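Local coordinates for protein alkaline serine protease (Pseudoalteromonas sp., PDB 1Y9Z) that probably cleaves peptide bonds in proteins as a cold-adapted, subtilisin-like serine protease, at residues A[41-46]-A[91-96]; A[62-67]-A[208-213]; A[260-265]-A[278-283]; A[290-295]-A[322-327]. All coordinates share one frame; numbering follows the deposited sequence.

Contact 1: residues A[41-46]-A[91-96]; sequences NANNVT and ANIHIV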
loop_
_atom_site.group_PDB
_atom_site.type_symbol
_atom_site.label_atom_id
_atom_site.label_comp_id
_atom_site.label_asym_id
_atom_site.label_seq_id
_atom_site.Cartn_x
_atom_site.Cartn_y
_atom_site.Cartn_z
ATOM N N ASN A 41 -3.609 -13.272 -13.319
ATOM C CA ASN A 41 -4.317 -13.971 -14.382
ATOM C C ASN A 41 -5.203 -15.136 -13.949
ATOM O O ASN A 41 -6.364 -15.217 -14.348
ATOM C CB ASN A 41 -3.308 -14.480 -15.415
ATOM C CG ASN A 41 -3.974 -15.109 -16.618
ATOM O OD1 ASN A 41 -4.507 -14.414 -17.481
ATOM N ND2 ASN A 41 -3.957 -16.436 -16.678
ATOM N N ALA A 42 -4.655 -16.025 -13.127
ATOM C CA ALA A 42 -5.376 -17.221 -12.698
ATOM C C ALA A 42 -6.248 -17.139 -11.451
ATOM O O ALA A 42 -6.531 -18.161 -10.821
ATOM C CB ALA A 42 -4.394 -18.379 -12.563
ATOM N N ASN A 43 -6.678 -15.939 -11.081
ATOM C CA ASN A 43 -7.558 -15.805 -9.926
ATOM C C ASN A 43 -8.985 -16.092 -10.386
ATOM O O ASN A 43 -9.269 -16.095 -11.584
ATOM C CB ASN A 43 -7.505 -14.387 -9.348
ATOM C CG ASN A 43 -6.461 -14.236 -8.262
ATOM O OD1 ASN A 43 -6.283 -15.129 -7.436
ATOM N ND2 ASN A 43 -5.781 -13.095 -8.243
ATOM N N ASN A 44 -9.872 -16.357 -9.433
ATOM C CA ASN A 44 -11.276 -16.598 -9.750
ATOM C C ASN A 44 -11.873 -15.205 -9.834
ATOM O O ASN A 44 -12.631 -14.773 -8.961
ATOM C CB ASN A 44 -11.951 -17.399 -8.640
ATOM C CG ASN A 44 -11.220 -18.682 -8.337
ATOM O OD1 ASN A 44 -10.679 -19.321 -9.238
ATOM N ND2 ASN A 44 -11.202 -19.071 -7.069
ATOM N N VAL A 45 -11.514 -14.510 -10.904
ATOM C CA VAL A 45 -11.938 -13.140 -11.107
ATOM C C VAL A 45 -12.884 -12.942 -12.280
ATOM O O VAL A 45 -12.697 -13.509 -13.358
ATOM C CB VAL A 45 -10.692 -12.229 -11.285
ATOM C CG1 VAL A 45 -9.882 -12.672 -12.498
ATOM C CG2 VAL A 45 -11.118 -10.775 -11.418
ATOM N N THR A 46 -13.913 -12.136 -12.047
ATOM C CA THR A 46 -14.901 -11.808 -13.063
ATOM C C THR A 46 -15.124 -10.308 -12.959
ATOM O O THR A 46 -14.572 -9.658 -12.073
ATOM C CB THR A 46 -16.239 -12.526 -12.816
ATOM O OG1 THR A 46 -16.716 -12.211 -11.504
ATOM C CG2 THR A 46 -16.068 -14.033 -12.951
ATOM N N ALA A 91 -10.613 -17.336 -3.334
ATOM C CA ALA A 91 -11.559 -16.236 -3.225
ATOM C C ALA A 91 -12.134 -15.815 -4.570
ATOM O O ALA A 91 -11.457 -15.879 -5.596
ATOM C CB ALA A 91 -10.887 -15.044 -2.563
ATOM N N ASN A 92 -13.394 -15.394 -4.556
ATOM C CA ASN A 92 -14.048 -14.916 -5.764
ATOM C C ASN A 92 -13.876 -13.410 -5.757
ATOM O O ASN A 92 -14.144 -12.750 -4.752
ATOM C CB ASN A 92 -15.536 -15.262 -5.757
ATOM C CG ASN A 92 -15.781 -16.748 -5.756
ATOM O OD1 ASN A 92 -15.466 -17.442 -6.722
ATOM N ND2 ASN A 92 -16.335 -17.252 -4.660
ATOM N N ILE A 93 -13.421 -12.876 -6.882
ATOM C CA ILE A 93 -13.190 -11.446 -7.018
ATOM C C ILE A 93 -14.000 -10.901 -8.181
ATOM O O ILE A 93 -13.992 -11.476 -9.269
ATOM C CB ILE A 93 -11.703 -11.159 -7.303
ATOM C CG1 ILE A 93 -10.833 -11.808 -6.226
ATOM C CG2 ILE A 93 -11.461 -9.655 -7.363
ATOM C CD1 ILE A 93 -9.349 -11.758 -6.526
ATOM N N HIS A 94 -14.711 -9.801 -7.949
ATOM C CA HIS A 94 -15.487 -9.174 -9.012
ATOM C C HIS A 94 -14.937 -7.770 -9.201
ATOM O O HIS A 94 -14.707 -7.044 -8.232
ATOM C CB HIS A 94 -16.975 -9.105 -8.668
ATOM C CG HIS A 94 -17.843 -8.842 -9.859
ATOM N ND1 HIS A 94 -18.054 -9.784 -10.843
ATOM C CD2 HIS A 94 -18.513 -7.732 -10.251
ATOM C CE1 HIS A 94 -18.816 -9.267 -11.790
ATOM N NE2 HIS A 94 -19.108 -8.022 -11.455
ATOM N N ILE A 95 -14.723 -7.395 -10.453
ATOM C CA ILE A 95 -14.163 -6.096 -10.775
ATOM C C ILE A 95 -15.152 -5.141 -11.431
ATOM O O ILE A 95 -15.834 -5.495 -12.393
ATOM C CB ILE A 95 -12.949 -6.251 -11.732
ATOM C CG1 ILE A 95 -11.934 -7.242 -11.148
ATOM C CG2 ILE A 95 -12.301 -4.896 -11.986
ATOM C CD1 ILE A 95 -11.371 -6.852 -9.794
ATOM N N VAL A 96 -15.240 -3.933 -10.885
ATOM C CA VAL A 96 -16.079 -2.891 -11.463
ATOM C C VAL A 96 -15.106 -1.737 -11.679
ATOM O O VAL A 96 -14.592 -1.150 -10.724
ATOM C CB VAL A 96 -17.221 -2.453 -10.525
ATOM C CG1 VAL A 96 -17.976 -1.278 -11.145
ATOM C CG2 VAL A 96 -18.186 -3.613 -10.300
HETATM O O HOH W 1 -8.982 -16.340 -6.716
HETATM O O HOH W 2 -15.841 -13.670 -9.343
#
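V45 and I93 lie side by side in a parallel strand pair, where strand 44-47 forms an edge of the main sheet of the subtilisin-like domain. Three backbone bonds hold the pair: I93 N to N44 O (2.9 Å), T46 N to I93 O (2.9 Å) and I95 N to T46 O (2.8 Å), the last more bent at its hydrogen (147°). On the face of V45, its CG2 branch lies across I95 CG1 at 3.6 Å, and W56 touches both residues. On the other face, T46 turns its hydroxyl between its backbone N and carbonyl carbon (chi1 56°). OG1 thereby meets H94 ND1 at 2.8 Å, at the edge of the imidazole and in its plane; T48 OG1 bonds to H94 NE2, so both ring nitrogens are tied and the ring rotation is fixed. Water 2 links T46 OG1 to I93 O. Where the strands open, water 1 takes the N-H of N44 and donates to A91 O (2.8 Å) and to N43 OD1 (3.0 Å), while N43 ND2 bonds to A74 O and Y33 OH. With helix 65-74 in the connection between them, the two neighbouring parallel strands make up a beta-alpha-beta crossover of the subtilase alpha/beta fold.

Contact 2: residues A[62-67]-A[208-213]; sequences NNAHGT and TVTVGE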
loop_
_atom_site.group_PDB
_atom_site.type_symbol
_atom_site.label_atom_id
_atom_site.label_comp_id
_atom_site.label_asym_id
_atom_site.label_seq_id
_atom_site.Cartn_x
_atom_site.Cartn_y
_atom_site.Cartn_z
ATOM N N ASN A 62 -1.105 3.836 -17.654
ATOM C CA ASN A 62 -0.999 4.688 -16.473
ATOM C C ASN A 62 -2.307 4.742 -15.693
ATOM O O ASN A 62 -2.778 5.813 -15.308
ATOM C CB ASN A 62 -0.585 6.093 -16.912
ATOM C CG ASN A 62 0.548 6.066 -17.924
ATOM O OD1 ASN A 62 1.640 5.580 -17.635
ATOM N ND2 ASN A 62 0.286 6.578 -19.123
ATOM N N ASN A 63 -2.881 3.568 -15.458
ATOM C CA ASN A 63 -4.143 3.442 -14.737
ATOM C C ASN A 63 -4.049 2.146 -13.934
ATOM O O ASN A 63 -4.986 1.354 -13.902
ATOM C CB ASN A 63 -5.287 3.376 -15.757
ATOM C CG ASN A 63 -6.652 3.528 -15.124
ATOM O OD1 ASN A 63 -6.830 4.298 -14.184
ATOM N ND2 ASN A 63 -7.633 2.812 -15.661
ATOM N N ALA A 64 -2.908 1.964 -13.274
ATOM C CA ALA A 64 -2.608 0.753 -12.509
ATOM C C ALA A 64 -3.092 0.666 -11.066
ATOM O O ALA A 64 -2.881 -0.353 -10.405
ATOM C CB ALA A 64 -1.102 0.515 -12.538
ATOM N N HIS A 65 -3.747 1.710 -10.574
ATOM C CA HIS A 65 -4.207 1.728 -9.188
ATOM C C HIS A 65 -4.997 0.489 -8.764
ATOM O O HIS A 65 -4.681 -0.136 -7.746
ATOM C CB HIS A 65 -5.030 2.997 -8.942
ATOM C CG HIS A 65 -5.322 3.264 -7.498
ATOM N ND1 HIS A 65 -6.469 2.820 -6.877
ATOM C CD2 HIS A 65 -4.615 3.929 -6.555
ATOM C CE1 HIS A 65 -6.458 3.204 -5.613
ATOM N NE2 HIS A 65 -5.343 3.879 -5.391
ATOM N N GLY A 66 -6.010 0.133 -9.549
ATOM C CA GLY A 66 -6.832 -1.022 -9.230
ATOM C C GLY A 66 -6.071 -2.331 -9.224
ATOM O O GLY A 66 -6.421 -3.260 -8.495
ATOM N N THR A 67 -5.031 -2.408 -10.046
ATOM C CA THR A 67 -4.217 -3.610 -10.133
ATOM C C THR A 67 -3.345 -3.736 -8.884
ATOM O O THR A 67 -3.110 -4.840 -8.391
ATOM C CB THR A 67 -3.355 -3.576 -11.415
ATOM O OG1 THR A 67 -4.218 -3.645 -12.559
ATOM C CG2 THR A 67 -2.382 -4.746 -11.452
ATOM N N THR A 208 1.380 -5.666 -7.234
ATOM C CA THR A 208 1.304 -5.793 -8.681
ATOM C C THR A 208 0.835 -4.493 -9.331
ATOM O O THR A 208 0.026 -3.759 -8.764
ATOM C CB THR A 208 0.284 -6.875 -9.065
ATOM O OG1 THR A 208 -0.939 -6.630 -8.355
ATOM C CG2 THR A 208 0.792 -8.261 -8.700
ATOM N N VAL A 209 1.365 -4.200 -10.512
ATOM C CA VAL A 209 0.922 -3.040 -11.277
ATOM C C VAL A 209 0.834 -3.495 -12.727
ATOM O O VAL A 209 1.365 -4.548 -13.083
ATOM C CB VAL A 209 1.889 -1.830 -11.181
ATOM C CG1 VAL A 209 1.932 -1.307 -9.750
ATOM C CG2 VAL A 209 3.271 -2.213 -11.676
ATOM N N THR A 210 0.142 -2.721 -13.555
ATOM C CA THR A 210 0.007 -3.053 -14.966
ATOM C C THR A 210 1.387 -3.404 -15.514
ATOM O O THR A 210 2.358 -2.680 -15.285
ATOM C CB THR A 210 -0.581 -1.866 -15.734
ATOM O OG1 THR A 210 -1.844 -1.521 -15.153
ATOM C CG2 THR A 210 -0.777 -2.214 -17.205
ATOM N N VAL A 211 1.464 -4.521 -16.232
ATOM C CA VAL A 211 2.726 -5.001 -16.779
ATOM C C VAL A 211 3.579 -3.920 -17.434
ATOM O O VAL A 211 3.121 -3.192 -18.317
ATOM C CB VAL A 211 2.483 -6.147 -17.789
ATOM C CG1 VAL A 211 3.792 -6.548 -18.463
ATOM C CG2 VAL A 211 1.883 -7.350 -17.064
ATOM N N GLY A 212 4.824 -3.826 -16.971
ATOM C CA GLY A 212 5.768 -2.865 -17.511
ATOM C C GLY A 212 5.732 -1.451 -16.961
ATOM O O GLY A 212 6.606 -0.651 -17.286
ATOM N N GLU A 213 4.750 -1.133 -16.123
ATOM C CA GLU A 213 4.644 0.222 -15.587
ATOM C C GLU A 213 5.247 0.402 -14.201
ATOM O O GLU A 213 5.259 1.512 -13.665
ATOM C CB GLU A 213 3.175 0.659 -15.565
ATOM C CG GLU A 213 2.546 0.710 -16.949
ATOM C CD GLU A 213 1.165 1.339 -16.960
ATOM O OE1 GLU A 213 0.682 1.657 -18.065
ATOM O OE2 GLU A 213 0.562 1.510 -15.876
HETATM O O HOH W 3 2.678 3.483 -19.417
HETATM O O HOH W 4 -2.142 0.936 -16.309
#
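E213 OE1 is gripped by two donors, the backbone N of N62 at 2.8 Å and water 3 at 3.0 Å, which also donates to N62 OD1; N62 ND2 bonds to E101. The N62 N-H points almost straight at the oxygen (172°) and reaches it on the syn side, 27° out of the carboxylate plane. The glutamate chain, extended beyond CG, carries the carboxylate across to this amide. Its other oxygen, OE2, accepts from water 4 (2.8 Å), which also takes the N-H of N63 and the hydroxyl of T210, the latter through a 2.7 Å bond to OG1. The type II turn from T210 to E213 brings these two side chains to the same water. Beside this cluster, A64 points its CB at the loop, 3.4 Å from T210 OG1 and 4.0 Å from V209 CB. T210 N is buried without a polar partner. At the far end, T208 OG1 donates to T67 O (2.8 Å) from above the carbonyl plane, 42° out of it, while the T67 methyl CG2 lies 3.7 Å from V209 C. Segment 62-67 runs into helix 65-74, whose H65 bonds to D30, touches S369 of helix 368-385 and lines the phenylmethanesulfonic acid pocket, consistent with a subtilase catalytic triad; segment 208-213 links strands 205-208 and 214-221, with strand 362-365 packing on A64 and V209.

Contact 3: residues A[260-265]-A[278-283]; sequences CTVNGT and LVERVG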
loop_
_atom_site.group_PDB
_atom_site.type_symbol
_atom_site.label_atom_id
_atom_site.label_comp_id
_atom_site.label_asym_id
_atom_site.label_seq_id
_atom_site.Cartn_x
_atom_site.Cartn_y
_atom_site.Cartn_z
ATOM N N CYS A 260 28.081 7.982 5.545
ATOM C CA CYS A 260 28.270 9.393 5.828
ATOM C C CYS A 260 27.706 9.613 7.226
ATOM O O CYS A 260 26.491 9.688 7.406
ATOM C CB CYS A 260 27.505 10.254 4.824
ATOM S SG CYS A 260 27.783 12.037 5.053
ATOM N N THR A 261 28.593 9.700 8.212
ATOM C CA THR A 261 28.178 9.894 9.596
ATOM C C THR A 261 27.399 11.190 9.785
ATOM O O THR A 261 27.782 12.239 9.268
ATOM C CB THR A 261 29.394 9.899 10.544
ATOM O OG1 THR A 261 30.070 8.638 10.459
ATOM C CG2 THR A 261 28.951 10.132 11.982
ATOM N N VAL A 262 26.301 11.104 10.528
ATOM C CA VAL A 262 25.466 12.265 10.798
ATOM C C VAL A 262 25.739 12.783 12.205
ATOM O O VAL A 262 25.589 12.055 13.187
ATOM C CB VAL A 262 23.967 11.917 10.677
ATOM C CG1 VAL A 262 23.119 13.139 11.002
ATOM C CG2 VAL A 262 23.664 11.419 9.273
ATOM N N ASN A 263 26.153 14.041 12.292
ATOM C CA ASN A 263 26.448 14.670 13.573
ATOM C C ASN A 263 25.604 15.930 13.704
ATOM O O ASN A 263 25.946 16.976 13.153
ATOM C CB ASN A 263 27.933 15.024 13.654
ATOM C CG ASN A 263 28.830 13.808 13.540
ATOM O OD1 ASN A 263 28.785 12.906 14.378
ATOM N ND2 ASN A 263 29.652 13.774 12.496
ATOM N N GLY A 264 24.499 15.823 14.435
ATOM C CA GLY A 264 23.618 16.963 14.604
ATOM C C GLY A 264 22.841 17.202 13.325
ATOM O O GLY A 264 21.867 16.504 13.043
ATOM N N THR A 265 23.275 18.188 12.547
ATOM C CA THR A 265 22.626 18.512 11.283
ATOM C C THR A 265 23.664 18.508 10.166
ATOM O O THR A 265 23.341 18.732 8.999
ATOM C CB THR A 265 21.963 19.901 11.330
ATOM O OG1 THR A 265 22.966 20.903 11.538
ATOM C CG2 THR A 265 20.946 19.966 12.460
ATOM N N LEU A 278 26.076 5.111 2.302
ATOM C CA LEU A 278 25.008 4.799 3.245
ATOM C C LEU A 278 24.840 6.034 4.121
ATOM O O LEU A 278 25.823 6.591 4.611
ATOM C CB LEU A 278 25.400 3.601 4.113
ATOM C CG LEU A 278 24.402 3.132 5.177
ATOM C CD1 LEU A 278 23.165 2.551 4.505
ATOM C CD2 LEU A 278 25.061 2.086 6.061
ATOM N N VAL A 279 23.602 6.474 4.315
ATOM C CA VAL A 279 23.362 7.654 5.134
ATOM C C VAL A 279 22.014 7.617 5.841
ATOM O O VAL A 279 21.002 7.207 5.267
ATOM C CB VAL A 279 23.446 8.946 4.285
ATOM C CG1 VAL A 279 22.388 8.928 3.192
ATOM C CG2 VAL A 279 23.281 10.168 5.177
ATOM N N GLU A 280 22.012 8.040 7.099
ATOM C CA GLU A 280 20.790 8.074 7.881
ATOM C C GLU A 280 19.972 9.270 7.417
ATOM O O GLU A 280 20.517 10.340 7.144
ATOM C CB GLU A 280 21.113 8.214 9.370
ATOM C CG GLU A 280 19.888 8.229 10.272
ATOM C CD GLU A 280 20.242 8.478 11.724
ATOM O OE1 GLU A 280 20.798 9.554 12.019
ATOM O OE2 GLU A 280 19.968 7.598 12.567
ATOM N N ARG A 281 18.663 9.080 7.316
ATOM C CA ARG A 281 17.774 10.151 6.892
ATOM C C ARG A 281 17.711 11.250 7.951
ATOM O O ARG A 281 17.544 10.971 9.138
ATOM C CB ARG A 281 16.367 9.593 6.643
ATOM C CG ARG A 281 15.314 10.654 6.357
ATOM C CD ARG A 281 13.956 10.029 6.064
ATOM N NE ARG A 281 13.982 9.247 4.830
ATOM C CZ ARG A 281 13.757 7.938 4.758
ATOM N NH1 ARG A 281 13.480 7.236 5.849
ATOM N NH2 ARG A 281 13.822 7.326 3.584
ATOM N N VAL A 282 17.866 12.497 7.515
ATOM C CA VAL A 282 17.796 13.639 8.420
ATOM C C VAL A 282 16.458 14.319 8.167
ATOM O O VAL A 282 16.224 14.866 7.089
ATOM C CB VAL A 282 18.935 14.650 8.160
ATOM C CG1 VAL A 282 18.761 15.870 9.057
ATOM C CG2 VAL A 282 20.278 13.994 8.425
ATOM N N GLY A 283 15.583 14.278 9.166
ATOM C CA GLY A 283 14.269 14.873 9.020
ATOM C C GLY A 283 13.304 13.842 8.468
ATOM O O GLY A 283 13.682 12.692 8.245
HETATM O O HOH W 5 24.511 7.971 8.644
#
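The backbones at C260 and V279 run parallel, with strand axes 16° apart, but they diverge from there: the CA atoms of C260 and V279 are 5.3 Å apart, those of V262 and E280 6.9 Å. One direct bond joins them, C260 N to L278 O at 2.8 Å, with the donor close to the line of the carbonyl. Further on, water 5 fills in for a second, donating to C260 O and accepting the N-H of E280. V262 points toward segment 278-283 where the strands splay apart and engages with both branches. Its CG1, anti to the backbone N (chi1 178°), lies 3.9 Å from V282 CG2. The V262 and E280 side chains cross at about a right angle, V262 CG2 lying 4.1 Å from E280 CB and 4.3 Å from V279 CG2. E280 sends its carboxylate on to a salt bridge with R338. V279 CG2 also lies 4.2 Å from C260 CB, beside the disulfide that C260 forms with C269. Around the pair, F267 of strand 266-268 touches C260, V279 and V282. Strand 275-280 is flanked on its other side by strand 305-309, which bonds to V279 and R281, while S294 and C298 of helix 291-300 pack on V279, so that this helix lies over one face of the sheet of the inserted beta domain.

Contact 4: residues A[290-295]-A[322-327]; sequences PEINST and LVDANS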
loop_
_atom_site.group_PDB
_atom_site.type_symbol
_atom_site.label_atom_id
_atom_site.label_comp_id
_atom_site.label_asym_id
_atom_site.label_seq_id
_atom_site.Cartn_x
_atom_site.Cartn_y
_atom_site.Cartn_z
ATOM N N PRO A 290 12.331 16.712 3.075
ATOM C CA PRO A 290 13.765 16.687 3.380
ATOM C C PRO A 290 14.628 15.548 2.835
ATOM O O PRO A 290 15.835 15.534 3.073
ATOM C CB PRO A 290 13.775 16.704 4.900
ATOM C CG PRO A 290 12.629 15.800 5.213
ATOM C CD PRO A 290 11.551 16.278 4.250
ATOM N N GLU A 291 14.035 14.601 2.116
ATOM C CA GLU A 291 14.806 13.476 1.594
ATOM C C GLU A 291 16.077 13.916 0.864
ATOM O O GLU A 291 17.118 13.264 0.963
ATOM C CB GLU A 291 13.941 12.631 0.653
ATOM C CG GLU A 291 14.496 11.234 0.387
ATOM C CD GLU A 291 14.484 10.349 1.626
ATOM O OE1 GLU A 291 14.932 9.185 1.543
ATOM O OE2 GLU A 291 14.022 10.814 2.689
ATOM N N ILE A 292 15.990 15.031 0.146
ATOM C CA ILE A 292 17.118 15.555 -0.619
ATOM C C ILE A 292 18.351 15.923 0.214
ATOM O O ILE A 292 19.473 15.903 -0.291
ATOM C CB ILE A 292 16.689 16.798 -1.441
ATOM C CG1 ILE A 292 17.831 17.253 -2.354
ATOM C CG2 ILE A 292 16.278 17.928 -0.505
ATOM C CD1 ILE A 292 18.218 16.232 -3.410
ATOM N N ASN A 293 18.155 16.251 1.485
ATOM C CA ASN A 293 19.282 16.634 2.330
ATOM C C ASN A 293 20.321 15.535 2.534
ATOM O O ASN A 293 21.490 15.719 2.196
ATOM C CB ASN A 293 18.770 17.148 3.676
ATOM C CG ASN A 293 17.944 18.408 3.528
ATOM O OD1 ASN A 293 18.372 19.367 2.884
ATOM N ND2 ASN A 293 16.757 18.415 4.118
ATOM N N SER A 294 19.906 14.396 3.082
ATOM C CA SER A 294 20.836 13.290 3.296
ATOM C C SER A 294 21.314 12.743 1.957
ATOM O O SER A 294 22.483 12.387 1.797
ATOM C CB SER A 294 20.170 12.163 4.094
ATOM O OG SER A 294 19.967 12.533 5.448
ATOM N N THR A 295 20.402 12.681 0.994
ATOM C CA THR A 295 20.720 12.168 -0.333
ATOM C C THR A 295 21.800 13.000 -1.020
ATOM O O THR A 295 22.772 12.454 -1.540
ATOM C CB THR A 295 19.466 12.143 -1.228
ATOM O OG1 THR A 295 18.430 11.399 -0.573
ATOM C CG2 THR A 295 19.776 11.488 -2.570
ATOM N N LEU A 322 11.470 12.433 -3.358
ATOM C CA LEU A 322 12.819 12.977 -3.386
ATOM C C LEU A 322 12.722 14.218 -4.259
ATOM O O LEU A 322 12.887 14.149 -5.479
ATOM C CB LEU A 322 13.810 11.980 -3.997
ATOM C CG LEU A 322 15.231 12.516 -4.233
ATOM C CD1 LEU A 322 15.832 13.021 -2.928
ATOM C CD2 LEU A 322 16.097 11.415 -4.828
ATOM N N VAL A 323 12.411 15.347 -3.631
ATOM C CA VAL A 323 12.286 16.608 -4.346
ATOM C C VAL A 323 13.692 17.118 -4.641
ATOM O O VAL A 323 14.410 17.550 -3.741
ATOM C CB VAL A 323 11.509 17.642 -3.506
ATOM C CG1 VAL A 323 11.317 18.922 -4.299
ATOM C CG2 VAL A 323 10.161 17.066 -3.104
ATOM N N ASP A 324 14.072 17.050 -5.913
ATOM C CA ASP A 324 15.398 17.454 -6.370
ATOM C C ASP A 324 15.309 18.730 -7.210
ATOM O O ASP A 324 15.301 18.678 -8.441
ATOM C CB ASP A 324 15.992 16.309 -7.195
ATOM C CG ASP A 324 17.489 16.426 -7.383
ATOM O OD1 ASP A 324 18.059 15.529 -8.038
ATOM O OD2 ASP A 324 18.098 17.392 -6.884
ATOM N N ALA A 325 15.251 19.872 -6.533
ATOM C CA ALA A 325 15.137 21.171 -7.188
ATOM C C ALA A 325 16.182 21.450 -8.266
ATOM O O ALA A 325 15.848 21.947 -9.341
ATOM C CB ALA A 325 15.170 22.280 -6.141
ATOM N N ASN A 326 17.442 21.139 -7.979
ATOM C CA ASN A 326 18.517 21.388 -8.935
ATOM C C ASN A 326 18.912 20.160 -9.748
ATOM O O ASN A 326 19.916 20.180 -10.462
ATOM C CB ASN A 326 19.745 21.936 -8.204
ATOM C CG ASN A 326 19.449 23.216 -7.447
ATOM O OD1 ASN A 326 18.982 24.198 -8.025
ATOM N ND2 ASN A 326 19.722 23.211 -6.148
ATOM N N SER A 327 18.121 19.096 -9.644
ATOM C CA SER A 327 18.391 17.862 -10.376
ATOM C C SER A 327 19.823 17.398 -10.125
ATOM O O SER A 327 20.555 17.066 -11.059
ATOM C CB SER A 327 18.178 18.082 -11.876
ATOM O OG SER A 327 16.863 18.536 -12.147
HETATM O O HOH W 6 13.328 15.783 -0.953
#
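L322, near the end of strand 321-323, packs against the N-terminal part of helix 291-300 in a helix-on-sheet contact of the inserted beta domain. Its CD1 methyl does most of the touching, 3.7 Å from I292 CA and 4.0 Å from E291 CG, while T295 comes tip to tip with it, OG1 to CD1 at 3.9 Å. That hydroxyl is fixed by its own helix: T295 OG1 donates to E291 O at 2.7 Å, from above the carbonyl plane. I292 lies across L322 at about a right angle. With its CG1 anti to the backbone N (chi1 -174°), the chain carries CD1 to 4.0 Å from L322 CD1 and 3.7 Å from D324 OD2, and I292 CB sits 3.3 Å from V323 O. No direct hydrogen bond crosses; water 6 instead takes the N-H of I292 and that of V323, the latter at 2.9 Å. D324 turns its carboxylate to R236 and to the amides of D328 and I329. The helix thus lies against the sheet, reaching from this strand to strand 305-309, whose V308 touches E291 and T295, while strand 232-240 runs parallel alongside strand 321-323 and brings H234 against the same two helix residues.

How the contacts relate
Contacts 1 and 2 have centres 16 Å apart and alternate along the chain: helix 65-74 follows the first strand of contact 1 in sequence, precedes the second, and begins within contact 2. Contacts 3 and 4 come later, in series, with centres 14 Å apart, and reach one mixed sheet; helix 291-300 of contact 4 follows strand 275-280 of contact 3. They meet through the salt bridge from R281 NE to E291 OE2 (2.7 Å) and the hydrogen bond between S294 OG and E280 O. Contacts 1 and 3, with centres 46 Å apart, lie on opposite sides of the chain's centre. The first two thus belong to the subtilisin-like domain with its phenylmethanesulfonic acid pocket, the last two to the inserted beta domain.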